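Local coordinates for Cow rumen GH26 endo-mannanase (Metagenome, PDB 6UEH), which hydrolyses internal beta-1,4 linkages of mannans, probably including galactomannan, and carries a CBM6-type accessory module beside its GH26 catalytic barrel, at residues F63-A68 against F100-H105; G74-T79 against Y120-F125; A133-F138 against I410-L415; T79-G84 against S115-Y120. All blocks are in the same frame, centred on the assembly; numbering follows the deposited sequence.

Contact 1: F63-A68 against F100-H105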
loop_
_atom_site.group_PDB
_atom_site.type_symbol
_atom_site.label_atom_id
_atom_site.label_comp_id
_atom_site.label_asym_id
_atom_site.label_seq_id
_atom_site.Cartn_x
_atom_site.Cartn_y
_atom_site.Cartn_z
ATOM N N PHE A 63 3.940 21.962 2.484
ATOM C CA PHE A 63 4.370 22.639 3.702
ATOM C C PHE A 63 5.868 22.473 3.927
ATOM O O PHE A 63 6.381 21.356 3.987
ATOM C CB PHE A 63 3.585 22.116 4.906
ATOM C CG PHE A 63 2.119 22.426 4.841
ATOM C CD1 PHE A 63 1.258 21.623 4.108
ATOM C CD2 PHE A 63 1.603 23.531 5.496
ATOM C CE1 PHE A 63 -0.089 21.913 4.037
ATOM C CE2 PHE A 63 0.257 23.825 5.429
ATOM C CZ PHE A 63 -0.592 23.015 4.700
ATOM N N THR A 64 6.561 23.599 4.039
ATOM C CA THR A 64 7.999 23.606 4.259
ATOM C C THR A 64 8.326 24.631 5.341
ATOM O O THR A 64 7.608 25.616 5.506
ATOM C CB THR A 64 8.764 23.937 2.961
ATOM O OG1 THR A 64 8.221 23.170 1.879
ATOM C CG2 THR A 64 10.249 23.623 3.101
ATOM N N ALA A 65 9.396 24.394 6.088
ATOM C CA ALA A 65 9.806 25.343 7.111
ATOM C C ALA A 65 11.318 25.363 7.269
ATOM O O ALA A 65 11.987 24.343 7.085
ATOM C CB ALA A 65 9.137 25.014 8.440
ATOM N N LYS A 66 11.849 26.538 7.587
ATOM C CA LYS A 66 13.256 26.679 7.928
ATOM C C LYS A 66 13.402 26.383 9.412
ATOM O O LYS A 66 12.972 27.175 10.256
ATOM C CB LYS A 66 13.766 28.080 7.599
ATOM C CG LYS A 66 15.274 28.226 7.707
ATOM C CD LYS A 66 15.959 27.745 6.443
ATOM C CE LYS A 66 15.601 28.635 5.263
ATOM N NZ LYS A 66 16.260 28.182 4.007
ATOM N N VAL A 67 13.986 25.235 9.733
ATOM C CA VAL A 67 13.981 24.769 11.111
ATOM C C VAL A 67 15.365 24.441 11.650
ATOM O O VAL A 67 16.356 24.427 10.919
ATOM C CB VAL A 67 13.107 23.506 11.273
ATOM C CG1 VAL A 67 11.712 23.747 10.718
ATOM C CG2 VAL A 67 13.765 22.318 10.586
ATOM N N ALA A 68 15.411 24.195 12.954
ATOM C CA ALA A 68 16.574 23.627 13.608
ATOM C C ALA A 68 16.074 22.709 14.712
ATOM O O ALA A 68 14.919 22.801 15.125
ATOM C CB ALA A 68 17.478 24.713 14.168
ATOM N N PHE A 100 13.053 21.986 5.915
ATOM C CA PHE A 100 12.499 20.657 6.138
ATOM C C PHE A 100 11.149 20.515 5.444
ATOM O O PHE A 100 10.317 21.417 5.498
ATOM C CB PHE A 100 12.356 20.363 7.633
ATOM C CG PHE A 100 11.975 18.940 7.931
ATOM C CD1 PHE A 100 12.946 17.957 8.028
ATOM C CD2 PHE A 100 10.647 18.582 8.095
ATOM C CE1 PHE A 100 12.602 16.645 8.290
ATOM C CE2 PHE A 100 10.295 17.270 8.357
ATOM C CZ PHE A 100 11.274 16.301 8.456
ATOM N N ASP A 101 10.947 19.371 4.796
ATOM C CA ASP A 101 9.716 19.077 4.067
ATOM C C ASP A 101 8.683 18.456 5.002
ATOM O O ASP A 101 8.839 17.319 5.448
ATOM C CB ASP A 101 10.024 18.146 2.884
ATOM C CG ASP A 101 8.786 17.755 2.087
ATOM O OD1 ASP A 101 7.717 18.383 2.249
ATOM O OD2 ASP A 101 8.893 16.813 1.273
ATOM N N PHE A 102 7.629 19.212 5.298
ATOM C CA PHE A 102 6.563 18.731 6.169
ATOM C C PHE A 102 5.383 18.175 5.371
ATOM O O PHE A 102 4.269 18.080 5.885
ATOM C CB PHE A 102 6.088 19.845 7.107
ATOM C CG PHE A 102 6.993 20.070 8.289
ATOM C CD1 PHE A 102 7.013 19.169 9.344
ATOM C CD2 PHE A 102 7.815 21.182 8.352
ATOM C CE1 PHE A 102 7.843 19.369 10.432
ATOM C CE2 PHE A 102 8.645 21.391 9.442
ATOM C CZ PHE A 102 8.659 20.482 10.483
ATOM N N GLY A 103 5.635 17.823 4.113
ATOM C CA GLY A 103 4.673 17.088 3.306
ATOM C C GLY A 103 3.595 17.893 2.602
ATOM O O GLY A 103 3.492 19.110 2.767
ATOM N N MET A 104 2.797 17.197 1.799
ATOM C CA MET A 104 1.660 17.801 1.115
ATOM C C MET A 104 0.380 17.362 1.801
ATOM O O MET A 104 0.137 16.167 1.960
ATOM C CB MET A 104 1.620 17.403 -0.359
ATOM C CG MET A 104 2.970 17.135 -0.985
ATOM S SD MET A 104 2.783 16.506 -2.666
ATOM C CE MET A 104 4.479 16.069 -3.046
ATOM N N HIS A 105 -0.442 18.322 2.206
ATOM C CA HIS A 105 -1.641 17.994 2.959
ATOM C C HIS A 105 -2.846 18.795 2.490
ATOM O O HIS A 105 -2.712 19.858 1.883
ATOM C CB HIS A 105 -1.390 18.208 4.451
ATOM C CG HIS A 105 -0.162 17.513 4.948
ATOM N ND1 HIS A 105 -0.051 16.140 4.979
ATOM C CD2 HIS A 105 1.018 17.997 5.398
ATOM C CE1 HIS A 105 1.140 15.808 5.444
ATOM N NE2 HIS A 105 1.808 16.917 5.706
#

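Contact 2: G74-T79 against Y120-F125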
loop_
_atom_site.group_PDB
_atom_site.type_symbol
_atom_site.label_atom_id
_atom_site.label_comp_id
_atom_site.label_asym_id
_atom_site.label_seq_id
_atom_site.Cartn_x
_atom_site.Cartn_y
_atom_site.Cartn_z
ATOM N N GLY A 74 19.844 12.122 17.662
ATOM C CA GLY A 74 19.298 11.074 16.822
ATOM C C GLY A 74 18.008 11.451 16.120
ATOM O O GLY A 74 17.392 10.616 15.458
ATOM N N GLY A 75 17.602 12.710 16.259
ATOM C CA GLY A 75 16.371 13.187 15.654
ATOM C C GLY A 75 15.223 13.209 16.646
ATOM O O GLY A 75 15.254 12.508 17.654
ATOM N N ARG A 76 14.202 14.011 16.359
ATOM C CA ARG A 76 13.076 14.164 17.274
ATOM C C ARG A 76 11.757 14.294 16.521
ATOM O O ARG A 76 11.641 15.083 15.586
ATOM C CB ARG A 76 13.287 15.380 18.179
ATOM C CG ARG A 76 12.236 15.545 19.270
ATOM C CD ARG A 76 12.636 16.633 20.266
ATOM N NE ARG A 76 11.675 16.756 21.361
ATOM C CZ ARG A 76 11.741 16.066 22.496
ATOM N NH1 ARG A 76 12.725 15.201 22.691
ATOM N NH2 ARG A 76 10.819 16.239 23.435
ATOM N N LEU A 77 10.767 13.510 16.939
ATOM C CA LEU A 77 9.447 13.540 16.321
ATOM C C LEU A 77 8.809 14.926 16.421
ATOM O O LEU A 77 8.847 15.565 17.470
ATOM C CB LEU A 77 8.530 12.500 16.971
ATOM C CG LEU A 77 7.141 12.350 16.346
ATOM C CD1 LEU A 77 7.244 11.709 14.970
ATOM C CD2 LEU A 77 6.209 11.554 17.251
ATOM N N GLN A 78 8.239 15.390 15.314
ATOM C CA GLN A 78 7.501 16.644 15.304
ATOM C C GLN A 78 6.135 16.414 14.674
ATOM O O GLN A 78 5.927 15.423 13.971
ATOM C CB GLN A 78 8.267 17.728 14.543
ATOM C CG GLN A 78 9.639 18.038 15.114
ATOM C CD GLN A 78 9.578 18.556 16.535
ATOM O OE1 GLN A 78 8.686 19.326 16.891
ATOM N NE2 GLN A 78 10.530 18.130 17.359
ATOM N N THR A 79 5.207 17.330 14.922
ATOM C CA THR A 79 3.848 17.170 14.427
ATOM C C THR A 79 3.313 18.437 13.776
ATOM O O THR A 79 3.195 19.478 14.423
ATOM C CB THR A 79 2.891 16.750 15.558
ATOM O OG1 THR A 79 3.264 15.454 16.043
ATOM C CG2 THR A 79 1.452 16.704 15.054
ATOM N N TYR A 120 6.937 15.918 19.337
ATOM C CA TYR A 120 7.281 16.134 20.742
ATOM C C TYR A 120 7.886 17.513 21.025
ATOM O O TYR A 120 8.450 17.740 22.094
ATOM C CB TYR A 120 8.256 15.051 21.211
ATOM C CG TYR A 120 7.686 13.651 21.171
ATOM C CD1 TYR A 120 6.369 13.408 21.535
ATOM C CD2 TYR A 120 8.465 12.574 20.767
ATOM C CE1 TYR A 120 5.843 12.131 21.500
ATOM C CE2 TYR A 120 7.950 11.295 20.729
ATOM C CZ TYR A 120 6.637 11.079 21.096
ATOM O OH TYR A 120 6.119 9.805 21.059
ATOM N N GLY A 121 7.772 18.428 20.070
ATOM C CA GLY A 121 8.241 19.789 20.271
ATOM C C GLY A 121 9.739 19.928 20.481
ATOM O O GLY A 121 10.518 19.073 20.060
ATOM N N TYR A 122 10.129 21.015 21.144
ATOM C CA TYR A 122 11.532 21.372 21.368
ATOM C C TYR A 122 12.323 21.357 20.065
ATOM O O TYR A 122 13.317 20.641 19.908
ATOM C CB TYR A 122 12.145 20.465 22.432
ATOM C CG TYR A 122 11.500 20.727 23.773
ATOM C CD1 TYR A 122 11.925 21.776 24.576
ATOM C CD2 TYR A 122 10.425 19.964 24.208
ATOM C CE1 TYR A 122 11.322 22.035 25.793
ATOM C CE2 TYR A 122 9.812 20.215 25.422
ATOM C CZ TYR A 122 10.265 21.252 26.210
ATOM O OH TYR A 122 9.659 21.504 27.417
ATOM N N ALA A 123 11.838 22.170 19.132
ATOM C CA ALA A 123 12.499 22.426 17.863
ATOM C C ALA A 123 12.321 23.902 17.524
ATOM O O ALA A 123 11.444 24.570 18.071
ATOM C CB ALA A 123 11.934 21.545 16.763
ATOM N N GLU A 124 13.149 24.407 16.619
ATOM C CA GLU A 124 13.154 25.832 16.313
ATOM C C GLU A 124 12.596 26.086 14.920
ATOM O O GLU A 124 12.873 25.334 13.986
ATOM C CB GLU A 124 14.571 26.401 16.435
ATOM C CG GLU A 124 15.177 26.289 17.836
ATOM C CD GLU A 124 15.585 24.870 18.197
ATOM O OE1 GLU A 124 16.371 24.263 17.440
ATOM O OE2 GLU A 124 15.111 24.354 19.234
ATOM N N PHE A 125 11.809 27.150 14.787
ATOM C CA PHE A 125 11.188 27.496 13.515
ATOM C C PHE A 125 11.473 28.952 13.155
ATOM O O PHE A 125 11.064 29.867 13.868
ATOM C CB PHE A 125 9.677 27.248 13.572
ATOM C CG PHE A 125 9.310 25.810 13.788
ATOM C CD1 PHE A 125 9.336 25.255 15.058
ATOM C CD2 PHE A 125 8.935 25.009 12.722
ATOM C CE1 PHE A 125 9.002 23.932 15.258
ATOM C CE2 PHE A 125 8.598 23.684 12.918
ATOM C CZ PHE A 125 8.630 23.145 14.189
#

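Contact 3: A133-F138 against I410-L415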
loop_
_atom_site.group_PDB
_atom_site.type_symbol
_atom_site.label_atom_id
_atom_site.label_comp_id
_atom_site.label_asym_id
_atom_site.label_seq_id
_atom_site.Cartn_x
_atom_site.Cartn_y
_atom_site.Cartn_z
ATOM N N ALA A 133 0.518 22.467 -4.000
ATOM C CA ALA A 133 1.237 21.203 -4.092
ATOM C C ALA A 133 1.666 20.895 -5.518
ATOM O O ALA A 133 0.982 21.248 -6.476
ATOM C CB ALA A 133 0.388 20.063 -3.545
ATOM N N THR A 134 2.819 20.250 -5.644
ATOM C CA THR A 134 3.263 19.709 -6.919
ATOM C C THR A 134 3.386 18.200 -6.758
ATOM O O THR A 134 3.938 17.717 -5.770
ATOM C CB THR A 134 4.603 20.313 -7.374
ATOM O OG1 THR A 134 5.630 19.963 -6.440
ATOM C CG2 THR A 134 4.501 21.827 -7.458
ATOM N N PHE A 135 2.862 17.456 -7.722
ATOM C CA PHE A 135 2.763 16.010 -7.576
ATOM C C PHE A 135 3.767 15.283 -8.463
ATOM O O PHE A 135 4.213 15.829 -9.472
ATOM C CB PHE A 135 1.333 15.558 -7.886
ATOM C CG PHE A 135 0.289 16.298 -7.100
ATOM C CD1 PHE A 135 0.003 15.938 -5.795
ATOM C CD2 PHE A 135 -0.393 17.365 -7.662
ATOM C CE1 PHE A 135 -0.951 16.622 -5.063
ATOM C CE2 PHE A 135 -1.347 18.054 -6.937
ATOM C CZ PHE A 135 -1.627 17.679 -5.635
ATOM N N PRO A 136 4.143 14.054 -8.071
ATOM C CA PRO A 136 5.031 13.224 -8.889
ATOM C C PRO A 136 4.478 13.007 -10.292
ATOM O O PRO A 136 3.264 12.893 -10.462
ATOM C CB PRO A 136 5.084 11.903 -8.117
ATOM C CG PRO A 136 4.816 12.285 -6.707
ATOM C CD PRO A 136 3.827 13.413 -6.781
ATOM N N ASP A 137 5.359 12.971 -11.284
ATOM C CA ASP A 137 4.950 12.655 -12.646
ATOM C C ASP A 137 4.746 11.147 -12.764
ATOM O O ASP A 137 5.696 10.400 -13.006
ATOM C CB ASP A 137 5.991 13.142 -13.658
ATOM C CG ASP A 137 5.456 13.172 -15.081
ATOM O OD1 ASP A 137 4.495 12.433 -15.383
ATOM O OD2 ASP A 137 6.000 13.940 -15.903
ATOM N N PHE A 138 3.503 10.709 -12.588
ATOM C CA PHE A 138 3.179 9.287 -12.613
ATOM C C PHE A 138 3.316 8.698 -14.014
ATOM O O PHE A 138 3.586 7.508 -14.170
ATOM C CB PHE A 138 1.760 9.051 -12.089
ATOM C CG PHE A 138 1.549 9.515 -10.675
ATOM C CD1 PHE A 138 2.198 8.889 -9.622
ATOM C CD2 PHE A 138 0.695 10.569 -10.395
ATOM C CE1 PHE A 138 2.003 9.310 -8.320
ATOM C CE2 PHE A 138 0.495 10.995 -9.094
ATOM C CZ PHE A 138 1.150 10.364 -8.055
ATOM N N ILE A 410 -0.166 7.209 3.527
ATOM C CA ILE A 410 0.331 5.855 3.296
ATOM C C ILE A 410 0.796 5.700 1.852
ATOM O O ILE A 410 1.848 5.115 1.586
ATOM C CB ILE A 410 -0.739 4.786 3.606
ATOM C CG1 ILE A 410 -1.110 4.817 5.090
ATOM C CG2 ILE A 410 -0.245 3.396 3.211
ATOM C CD1 ILE A 410 -2.120 3.755 5.492
ATOM N N PHE A 411 0.015 6.241 0.923
ATOM C CA PHE A 411 0.369 6.164 -0.488
ATOM C C PHE A 411 1.735 6.794 -0.752
ATOM O O PHE A 411 2.591 6.189 -1.395
ATOM C CB PHE A 411 -0.694 6.838 -1.357
ATOM C CG PHE A 411 -0.337 6.877 -2.814
ATOM C CD1 PHE A 411 -0.512 5.757 -3.614
ATOM C CD2 PHE A 411 0.188 8.028 -3.384
ATOM C CE1 PHE A 411 -0.173 5.787 -4.954
ATOM C CE2 PHE A 411 0.527 8.064 -4.725
ATOM C CZ PHE A 411 0.345 6.943 -5.510
ATOM N N TYR A 412 1.948 8.002 -0.244
ATOM C CA TYR A 412 3.185 8.713 -0.546
ATOM C C TYR A 412 4.373 8.207 0.271
ATOM O O TYR A 412 5.522 8.359 -0.145
ATOM C CB TYR A 412 2.985 10.217 -0.358
ATOM C CG TYR A 412 2.232 10.813 -1.523
ATOM C CD1 TYR A 412 2.864 11.026 -2.739
ATOM C CD2 TYR A 412 0.881 11.119 -1.423
ATOM C CE1 TYR A 412 2.183 11.547 -3.820
ATOM C CE2 TYR A 412 0.190 11.644 -2.501
ATOM C CZ TYR A 412 0.848 11.856 -3.697
ATOM O OH TYR A 412 0.172 12.376 -4.777
ATOM N N THR A 413 4.101 7.591 1.416
ATOM C CA THR A 413 5.155 6.920 2.171
ATOM C C THR A 413 5.689 5.737 1.362
ATOM O O THR A 413 6.903 5.564 1.214
ATOM C CB THR A 413 4.654 6.430 3.544
ATOM O OG1 THR A 413 4.304 7.558 4.353
ATOM C CG2 THR A 413 5.731 5.620 4.257
ATOM N N LEU A 414 4.771 4.935 0.829
ATOM C CA LEU A 414 5.134 3.806 -0.020
ATOM C C LEU A 414 5.805 4.275 -1.308
ATOM O O LEU A 414 6.734 3.635 -1.796
ATOM C CB LEU A 414 3.898 2.961 -0.344
ATOM C CG LEU A 414 3.269 2.222 0.838
ATOM C CD1 LEU A 414 1.995 1.504 0.424
ATOM C CD2 LEU A 414 4.263 1.242 1.434
ATOM N N LEU A 415 5.336 5.393 -1.855
ATOM C CA LEU A 415 5.899 5.932 -3.091
ATOM C C LEU A 415 7.358 6.314 -2.901
ATOM O O LEU A 415 8.211 5.994 -3.727
ATOM C CB LEU A 415 5.088 7.139 -3.573
ATOM C CG LEU A 415 5.506 7.793 -4.896
ATOM C CD1 LEU A 415 4.283 8.261 -5.662
ATOM C CD2 LEU A 415 6.455 8.962 -4.655
#

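Contact 4: T79-G84 against S115-Y120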
loop_
_atom_site.group_PDB
_atom_site.type_symbol
_atom_site.label_atom_id
_atom_site.label_comp_id
_atom_site.label_asym_id
_atom_site.label_seq_id
_atom_site.Cartn_x
_atom_site.Cartn_y
_atom_site.Cartn_z
ATOM N N THR A 79 5.207 17.330 14.922
ATOM C CA THR A 79 3.848 17.170 14.427
ATOM C C THR A 79 3.313 18.437 13.776
ATOM O O THR A 79 3.195 19.478 14.423
ATOM C CB THR A 79 2.891 16.750 15.558
ATOM O OG1 THR A 79 3.264 15.454 16.043
ATOM C CG2 THR A 79 1.452 16.704 15.054
ATOM N N ILE A 80 3.001 18.345 12.488
ATOM C CA ILE A 80 2.286 19.420 11.817
ATOM C C ILE A 80 0.815 19.029 11.761
ATOM O O ILE A 80 0.477 17.852 11.621
ATOM C CB ILE A 80 2.845 19.712 10.400
ATOM C CG1 ILE A 80 2.197 20.976 9.819
ATOM C CG2 ILE A 80 2.674 18.506 9.476
ATOM C CD1 ILE A 80 2.840 21.465 8.538
ATOM N N SER A 81 -0.059 20.015 11.905
ATOM C CA SER A 81 -1.478 19.744 12.024
ATOM C C SER A 81 -2.299 20.715 11.192
ATOM O O SER A 81 -2.062 21.923 11.217
ATOM C CB SER A 81 -1.903 19.810 13.493
ATOM O OG SER A 81 -3.289 19.569 13.642
ATOM N N VAL A 82 -3.254 20.178 10.442
ATOM C CA VAL A 82 -4.196 21.005 9.707
ATOM C C VAL A 82 -5.572 20.831 10.326
ATOM O O VAL A 82 -6.190 19.770 10.203
ATOM C CB VAL A 82 -4.240 20.652 8.215
ATOM C CG1 VAL A 82 -5.284 21.501 7.506
ATOM C CG2 VAL A 82 -2.869 20.852 7.588
ATOM N N ASN A 83 -6.035 21.886 10.989
ATOM C CA ASN A 83 -7.243 21.843 11.798
ATOM C C ASN A 83 -7.159 20.696 12.802
ATOM O O ASN A 83 -6.337 20.739 13.717
ATOM C CB ASN A 83 -8.487 21.736 10.910
ATOM C CG ASN A 83 -8.774 23.032 10.160
ATOM O OD1 ASN A 83 -8.627 24.123 10.712
ATOM N ND2 ASN A 83 -9.172 22.915 8.898
ATOM N N GLY A 84 -7.978 19.666 12.625
ATOM C CA GLY A 84 -8.012 18.572 13.583
ATOM C C GLY A 84 -7.133 17.375 13.255
ATOM O O GLY A 84 -7.054 16.427 14.039
ATOM N N SER A 115 -0.945 24.160 12.472
ATOM C CA SER A 115 -0.234 24.182 13.745
ATOM C C SER A 115 0.990 23.280 13.758
ATOM O O SER A 115 1.028 22.249 13.087
ATOM C CB SER A 115 -1.166 23.763 14.887
ATOM O OG SER A 115 -2.295 24.611 14.974
ATOM N N PHE A 116 1.991 23.679 14.531
ATOM C CA PHE A 116 3.023 22.753 14.953
ATOM C C PHE A 116 2.780 22.451 16.420
ATOM O O PHE A 116 2.847 23.342 17.265
ATOM C CB PHE A 116 4.421 23.322 14.716
ATOM C CG PHE A 116 4.793 23.396 13.267
ATOM C CD1 PHE A 116 5.202 22.261 12.589
ATOM C CD2 PHE A 116 4.718 24.595 12.576
ATOM C CE1 PHE A 116 5.538 22.322 11.251
ATOM C CE2 PHE A 116 5.051 24.661 11.241
ATOM C CZ PHE A 116 5.464 23.524 10.577
ATOM N N LYS A 117 2.464 21.195 16.712
ATOM C CA LYS A 117 2.104 20.786 18.062
ATOM C C LYS A 117 3.324 20.277 18.821
ATOM O O LYS A 117 4.281 19.795 18.214
ATOM C CB LYS A 117 1.009 19.716 18.018
ATOM C CG LYS A 117 -0.299 20.200 17.402
ATOM C CD LYS A 117 -1.380 19.130 17.459
ATOM C CE LYS A 117 -2.726 19.673 16.995
ATOM N NZ LYS A 117 -3.809 18.647 17.083
ATOM N N PRO A 118 3.300 20.399 20.158
ATOM C CA PRO A 118 4.398 19.909 21.000
ATOM C C PRO A 118 4.428 18.387 21.092
ATOM O O PRO A 118 4.411 17.829 22.191
ATOM C CB PRO A 118 4.094 20.531 22.365
ATOM C CG PRO A 118 2.618 20.732 22.360
ATOM C CD PRO A 118 2.282 21.115 20.949
ATOM N N ILE A 119 4.455 17.725 19.941
ATOM C CA ILE A 119 4.578 16.275 19.877
ATOM C C ILE A 119 5.681 15.922 18.883
ATOM O O ILE A 119 5.396 15.663 17.714
ATOM C CB ILE A 119 3.252 15.603 19.442
ATOM C CG1 ILE A 119 2.070 16.174 20.228
ATOM C CG2 ILE A 119 3.332 14.089 19.605
ATOM C CD1 ILE A 119 0.720 15.661 19.760
ATOM N N TYR A 120 6.937 15.918 19.337
ATOM C CA TYR A 120 7.281 16.134 20.742
ATOM C C TYR A 120 7.886 17.513 21.025
ATOM O O TYR A 120 8.450 17.740 22.094
ATOM C CB TYR A 120 8.256 15.051 21.211
ATOM C CG TYR A 120 7.686 13.651 21.171
ATOM C CD1 TYR A 120 6.369 13.408 21.535
ATOM C CD2 TYR A 120 8.465 12.574 20.767
ATOM C CE1 TYR A 120 5.843 12.131 21.500
ATOM C CE2 TYR A 120 7.950 11.295 20.729
ATOM C CZ TYR A 120 6.637 11.079 21.096
ATOM O OH TYR A 120 6.119 9.805 21.059
HETATM O O HOH W 1 6.242 19.706 16.258
HETATM O O HOH W 2 -4.192 22.979 13.710
HETATM O O HOH W 3 -5.887 20.384 16.305
#

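Contact 1: F63-A68 against F100-H105
The ring of Phe102 meets the neighbouring strand at its edge: Ala65 CB lies near the ring plane, 3.8 Å from Phe102 CE2, and Val67 CG1 touches the same carbon from the rim as well. One face of this ring is taken by its own strand, where Phe100 CD2 sits over the centre, 3.5 Å above the plane. The Phe63 ring also offers an edge, and Gly103 O lies there in the ring plane, 3.6 Å from Phe63 CD1. His105 comes to Phe63 obliquely, the two planes 35° apart and His105 CD2 3.9 Å from Phe63 CD1. With Phe63 CG beside the backbone N and anti to the carbonyl carbon (chi1 -65°), its ring is laid alongside Gly103 and His105.

The backbones run antiparallel in one sheet of the CBM6 sandwich. Ala65 and Phe100 form a hydrogen-bonded pair, Phe100 N to Ala65 O at 2.8 Å, whereas Thr64 and Asp101 form a non-hydrogen-bonded one. Phe63 is then bonded to two successive residues, accepting from Phe102 N and donating to Gly103 O, as at a beta bulge. Asp101 OD1 takes Gly103 N at 2.9 Å in an Asx turn and also accepts from Gln62, while His105 NE2 donates to Phe102 O over 2.7 Å. Across the sandwich, Phe102 packs edge-to-face with Phe116, and Phe63 rests on Ile80.

The chemistry is thus divided: aromatic and aliphatic carbon faces the sandwich interior, while Asp101 OD1, as acceptor, and His105 NE2, as donor, bond to the irregular backbone around Gly103, whose positive phi favours glycine.

Contact 2: G74-T79 against Y120-F125
Arg76 is carried to the carbonyls of Tyr120 and Gly121 by a fully stretched chain, its CG anti to the backbone N (chi1 -174°) and every carbon extended as far as NE. Gln78 reaches the same place by the contrary route: its chain folds at chi2 (-61°) and brings the amide back to Gly121. The two side chains converge on Gly121 O, which accepts from Arg76 NE at 2.9 Å and, almost straight, from Gln78 NE2 at the same 2.9 Å. They come from opposite faces of the carbonyl plane, so this one oxygen is gripped from both. Arg76 NH2 adds a bond to Tyr120 O at 3.1 Å, and the guanidinium has Tyr120 CB over one face, 3.6 Å from NH2. Its remaining nitrogen, NH1, pairs with Asp72 in a salt bridge, which gives the guanidinium a third partner residue.

Beside these bonds the backbone joins in, Tyr120 N donating to Leu77 O over 2.7 Å. Leu77 also gives a CH-pi contact: its CD2 stands over the Tyr120 ring, 4.1 Å from the centroid, while Leu77 CB touches Tyr120 CD2 at 3.8 Å. Ala123 CB packs against the Gln78 amide, 3.7 Å from NE2.

The turn held in this way begins with a cis peptide before Tyr120 and passes through Gly121 at positive phi. It leads into a G1 beta bulge, Tyr122 and Ala123 both facing Leu44, and so carries the chain between the two sheets of a CBM6-type beta-sandwich.

Contact 3: A133-F138 against I410-L415
Where the CBM6 beta-sandwich hands over to the GH26 catalytic TIM barrel, the connection leaving strand 123-132 packs on one of the barrel's outer helices, 408-417, in a largely apolar inter-domain contact with no hydrogen bond between the two segments. Pro136 meets the helix through its ring carbons: CD lies near the plane of the Tyr412 ring, at the edge, 3.9 Å from Tyr412 CE1. Its CG is also 4.2 Å from Leu415 CD1, and so the proline touches two residues one turn apart on the helix.

Phe138 enters from the connection with its ring end foremost. Its CE1 touches Leu415 CD1 at 3.7 Å and Phe411 CZ at 4.0 Å, the phenylalanines advancing from opposite directions, with Phe138 CE1 at the edge of the Phe411 ring. Leu415 has CG anti to the backbone N (chi1 -177°), which carries its branch toward the connection, where CD1 makes the contact. A Tyr165 ring set edge-to-face further encloses Phe138, and Ala444 lies against it too. An alanine at this site would remove the whole ring, and is likely to leave Leu415 CD1 and the end of Phe411 facing a gap at the domain junction.

One face of the Tyr412 ring is covered by Phe411 CD2, 3.6 Å above the plane and over the ring centre. The tyrosine hydroxyl makes a weak hydrogen bond to His442 O, and His442 in turn stacks on Phe135. That same Tyr412 OH reaches the connection at two carbons, Phe135 CD1 at 3.7 Å and, in the plane of the Phe138 ring, Phe138 CZ at 4.0 Å.

Contact 4: T79-G84 against S115-Y120
Lys117 lies across Thr79 and Ser81, its chain extended beyond CG. At the root, CB packs on Thr79 CG2 at 4.2 Å; further along, CD passes Ser81 CB. Its CE comes to 3.4 Å from Ser81 OG, and the terminal NZ forms a salt bridge with Asp86, to which Ser81 OG is also hydrogen-bonded. A water bound 2.8 Å from Lys117 NZ donates in turn to Asn83 O and ties the tip to the loop just after the strand.

Thr79 grips the other end. Its OG1, anti to the carbonyl carbon (chi1 -65°), donates to Ile119 O over 2.7 Å, in the carbonyl plane and on a lone pair. A valine in its place would lack this donor and would probably leave Ile119 O without its mate and the chain after Lys117 less firmly held. Another water joins Thr79 N to Lys117 O where the strands part.

On the opposite face of the sheet Ile80 and Phe116 lie side by side and point the same way, Ile80 CB 3.8 Å from Phe116 CE1. Between the faces, in an antiparallel pair, Ser81 N donates to Ser115 O and Ser115 N to Ser81 O, each over 2.8 Å.

One face is therefore hydrocarbon, turned toward Phe102 of the other sheet, whereas the other is polar: there a lysine charge is probably balanced by Asp86, and bound waters bridge polar atoms of the two segments.

In the fold
Contacts 1, 2 and 4 all belong to the CBM6-type sandwich, whereas contact 3 joins that module to the GH26 barrel. Contact 4 is buried, the other three partly so. Contacts 1 and 4 lie in opposing sheets and meet through their apolar faces in the sandwich interior. Contact 2 shares strand 76-82 with contact 4 and encloses it along the chain; through strand 123-132 it also adjoins contact 1. Strand pairing dominates contacts 1 and 4, side-chain-to-carbonyl bonds mark the turn of contact 2, and contact 3 relies on packing, mostly apolar, with no hydrogen bond between its segments; Met104 links it to contact 1 by touching Thr134 and Phe135.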